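Mevalonate 3-kinase (Thermoplasma acidophilum, PDB 4RKS) phosphorylates the 3-hydroxyl of (R)-mevalonate with ATP in the alternative mevalonate pathway of the acidophilic Thermoplasmatales. Local coordinates at residues A[195-200]-A[323-328]. Numbering follows the deposited sequence.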
ATOM      1  N   ILE A 195       9.831  -7.630   8.919  1.00 24.36           N
ATOM      2  CA  ILE A 195      10.464  -6.723   7.982  1.00 24.83           C
ATOM      3  C   ILE A 195      11.131  -5.595   8.751  1.00 26.06           C
ATOM      4  O   ILE A 195      10.480  -4.892   9.534  1.00 28.39           O
ATOM      5  CB  ILE A 195       9.446  -6.158   6.969  1.00 22.78           C
ATOM      6  CG1 ILE A 195       8.990  -7.276   6.021  1.00 19.05           C
ATOM      7  CG2 ILE A 195      10.054  -5.007   6.165  1.00 23.94           C
ATOM      8  CD1 ILE A 195       7.877  -6.877   5.071  1.00 19.46           C
ATOM      9  N   VAL A 196      12.436  -5.432   8.566  1.00 20.82           N
ATOM     10  CA  VAL A 196      13.093  -4.259   9.132  1.00 22.03           C
ATOM     11  C   VAL A 196      13.150  -3.145   8.084  1.00 20.45           C
ATOM     12  O   VAL A 196      13.777  -3.287   7.036  1.00 23.65           O
ATOM     13  CB  VAL A 196      14.516  -4.573   9.649  1.00 26.69           C
ATOM     14  CG1 VAL A 196      15.126  -3.323  10.308  1.00 25.46           C
ATOM     15  CG2 VAL A 196      14.466  -5.721  10.632  1.00 25.67           C
ATOM     16  N   ALA A 197      12.488  -2.032   8.375  1.00 27.10           N
ATOM     17  CA  ALA A 197      12.472  -0.911   7.441  1.00 20.32           C
ATOM     18  C   ALA A 197      13.580   0.096   7.767  1.00 28.79           C
ATOM     19  O   ALA A 197      13.694   0.580   8.897  1.00 28.98           O
ATOM     20  CB  ALA A 197      11.102  -0.225   7.454  1.00 19.77           C
ATOM     21  N   PHE A 198      14.394   0.402   6.765  1.00 32.26           N
ATOM     22  CA  PHE A 198      15.422   1.413   6.905  1.00 30.24           C
ATOM     23  C   PHE A 198      15.001   2.661   6.158  1.00 27.66           C
ATOM     24  O   PHE A 198      14.982   2.675   4.921  1.00 23.92           O
ATOM     25  CB  PHE A 198      16.761   0.895   6.382  1.00 26.12           C
ATOM     26  CG  PHE A 198      17.301  -0.277   7.164  1.00 35.47           C
ATOM     27  CD1 PHE A 198      16.887  -1.567   6.883  1.00 28.76           C
ATOM     28  CD2 PHE A 198      18.222  -0.082   8.184  1.00 40.78           C
ATOM     29  CE1 PHE A 198      17.382  -2.642   7.596  1.00 36.68           C
ATOM     30  CE2 PHE A 198      18.716  -1.153   8.907  1.00 46.40           C
ATOM     31  CZ  PHE A 198      18.300  -2.433   8.611  1.00 45.78           C
ATOM     32  N   ALA A 199      14.677   3.710   6.916  1.00 28.21           N
ATOM     33  CA  ALA A 199      14.184   4.966   6.351  1.00 27.36           C
ATOM     34  C   ALA A 199      15.299   6.007   6.166  1.00 35.38           C
ATOM     35  O   ALA A 199      15.914   6.435   7.136  1.00 35.45           O
ATOM     36  CB  ALA A 199      13.077   5.527   7.236  1.00 26.71           C
ATOM     37  N   PHE A 200      15.558   6.411   4.925  1.00 32.40           N
ATOM     38  CA  PHE A 200      16.602   7.396   4.629  1.00 40.22           C
ATOM     39  C   PHE A 200      15.976   8.776   4.392  1.00 44.15           C
ATOM     40  O   PHE A 200      14.803   8.871   4.050  1.00 40.07           O
ATOM     41  CB  PHE A 200      17.424   6.963   3.412  1.00 38.13           C
ATOM     42  CG  PHE A 200      18.167   5.672   3.606  1.00 40.73           C
ATOM     43  CD1 PHE A 200      17.518   4.457   3.478  1.00 38.21           C
ATOM     44  CD2 PHE A 200      19.523   5.675   3.904  1.00 43.72           C
ATOM     45  CE1 PHE A 200      18.198   3.269   3.657  1.00 35.60           C
ATOM     46  CE2 PHE A 200      20.211   4.492   4.082  1.00 42.80           C
ATOM     47  CZ  PHE A 200      19.549   3.286   3.955  1.00 38.01           C
ATOM     48  N   LYS A 323      12.699   0.751  11.717  1.00 31.93           N
ATOM     49  CA  LYS A 323      11.434   0.310  12.292  1.00 32.19           C
ATOM     50  C   LYS A 323      11.262  -1.192  12.118  1.00 25.84           C
ATOM     51  O   LYS A 323      11.627  -1.751  11.077  1.00 26.68           O
ATOM     52  CB  LYS A 323      10.252   1.037  11.645  1.00 36.37           C
ATOM     53  CG  LYS A 323       9.434   1.862  12.603  1.00 46.00           C
ATOM     54  CD  LYS A 323      10.114   3.180  12.906  1.00 54.62           C
ATOM     55  CE  LYS A 323       9.267   4.037  13.837  1.00 60.06           C
ATOM     56  NZ  LYS A 323       9.891   5.361  14.130  1.00 61.29           N
ATOM     57  N   MET A 324      10.694  -1.836  13.129  1.00 24.72           N
ATOM     58  CA  MET A 324      10.392  -3.258  13.053  1.00 25.35           C
ATOM     59  C   MET A 324       8.940  -3.433  12.614  1.00 24.54           C
ATOM     60  O   MET A 324       8.024  -3.001  13.314  1.00 22.87           O
ATOM     61  CB  MET A 324      10.633  -3.937  14.404  1.00 23.40           C
ATOM     62  CG  MET A 324      10.404  -5.445  14.407  1.00 25.66           C
ATOM     63  SD  MET A 324      11.643  -6.383  13.487  1.00 34.68           S
ATOM     64  CE  MET A 324      13.062  -6.211  14.584  1.00 30.91           C
ATOM     65  N   LEU A 325       8.743  -4.075  11.466  1.00 26.72           N
ATOM     66  CA  LEU A 325       7.415  -4.214  10.865  1.00 22.92           C
ATOM     67  C   LEU A 325       6.943  -5.666  10.781  1.00 24.26           C
ATOM     68  O   LEU A 325       7.742  -6.599  10.821  1.00 22.59           O
ATOM     69  CB  LEU A 325       7.411  -3.607   9.457  1.00 24.53           C
ATOM     70  CG  LEU A 325       7.900  -2.170   9.272  1.00 18.24           C
ATOM     71  CD1 LEU A 325       7.853  -1.754   7.802  1.00 21.27           C
ATOM     72  CD2 LEU A 325       7.085  -1.211  10.120  1.00 25.71           C
ATOM     73  N   ARG A 326       5.633  -5.851  10.635  1.00 20.47           N
ATOM     74  CA  ARG A 326       5.083  -7.179  10.420  1.00 22.29           C
ATOM     75  C   ARG A 326       3.880  -7.131   9.471  1.00 20.25           C
ATOM     76  O   ARG A 326       3.247  -6.087   9.314  1.00 19.04           O
ATOM     77  CB  ARG A 326       4.679  -7.820  11.748  1.00 29.26           C
ATOM     78  CG  ARG A 326       3.613  -7.076  12.512  1.00 47.90           C
ATOM     79  CD  ARG A 326       2.947  -7.984  13.541  1.00 61.40           C
ATOM     80  NE  ARG A 326       3.917  -8.705  14.363  1.00 67.54           N
ATOM     81  CZ  ARG A 326       3.597  -9.425  15.436  1.00 66.71           C
ATOM     82  NH1 ARG A 326       2.331  -9.519  15.822  1.00 61.47           N
ATOM     83  NH2 ARG A 326       4.547 -10.047  16.125  1.00 67.79           N
ATOM     84  N   ILE A 327       3.569  -8.264   8.852  1.00 18.24           N
ATOM     85  CA  ILE A 327       2.427  -8.351   7.928  1.00 21.13           C
ATOM     86  C   ILE A 327       1.125  -8.361   8.721  1.00 19.57           C
ATOM     87  O   ILE A 327       1.009  -9.120   9.665  1.00 17.33           O
ATOM     88  CB  ILE A 327       2.483  -9.618   7.056  1.00 25.48           C
ATOM     89  CG1 ILE A 327       3.800  -9.700   6.278  1.00 35.82           C
ATOM     90  CG2 ILE A 327       1.253  -9.712   6.139  1.00 22.04           C
ATOM     91  CD1 ILE A 327       4.262  -8.408   5.734  1.00 40.73           C
ATOM     92  N   VAL A 328       0.150  -7.531   8.353  1.00 17.14           N
ATOM     93  CA  VAL A 328      -1.125  -7.519   9.072  1.00 17.63           C
ATOM     94  C   VAL A 328      -2.330  -7.677   8.120  1.00 21.16           C
ATOM     95  O   VAL A 328      -2.152  -7.892   6.908  1.00 20.21           O
ATOM     96  CB  VAL A 328      -1.281  -6.233   9.920  1.00 16.16           C
ATOM     97  CG1 VAL A 328      -0.142  -6.134  10.957  1.00 17.78           C
ATOM     98  CG2 VAL A 328      -1.308  -4.981   9.036  1.00 16.12           C
TER
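I195 and L325 exchange two backbone hydrogen bonds, and A197 and K323 exchange two more, so that strands 195-199 and 323-327 pair antiparallel around the non-hydrogen-bonded couple V196-M324. The bonds of the first pair differ in form. L325 N reaches I195 O at 2.7 Å, whereas the return bond from I195 N to L325 O, 3.0 Å long, is almost linear at the hydrogen (179°). K323 O, already bonded to A197 N, also receives a CA-H...O contact from V196 CA at 3.5 Å.

On the face bearing I195, A197 and L325, the leucine leans along the neighbouring strand: its CD1 comes to 3.6 Å from A197 CB, while its CB lies 4.1 Å from I195 CB. The first torsion of I195 (chi1 -69°) sets CG1 beside its own backbone N, and the extended arm ends with CD1 4.0 Å from CD1 of I327, where the two isoleucine side chains cross at a slant. V196 and M324 share the other face. Here the methionine chain, bent at chi2 and chi3, brings SD to 4.1 Å from V196 CG2, an apolar contact.

Strand 298-304 flanks 193-199 on its other edge through the backbone bond of V196 with V301, and strand 53-59 lies beyond 321-327, where S59 and R326 are joined by a backbone hydrogen bond and I56 touches both I195 and I327. The strand axes here run at 136°, a marked departure from exact antiparallel alignment. The pairing thus places 321-327 between 193-199 and 53-59, with the I195 side chain about 12 Å from bound mevalonate, within the two-domain architecture of a GHMP kinase.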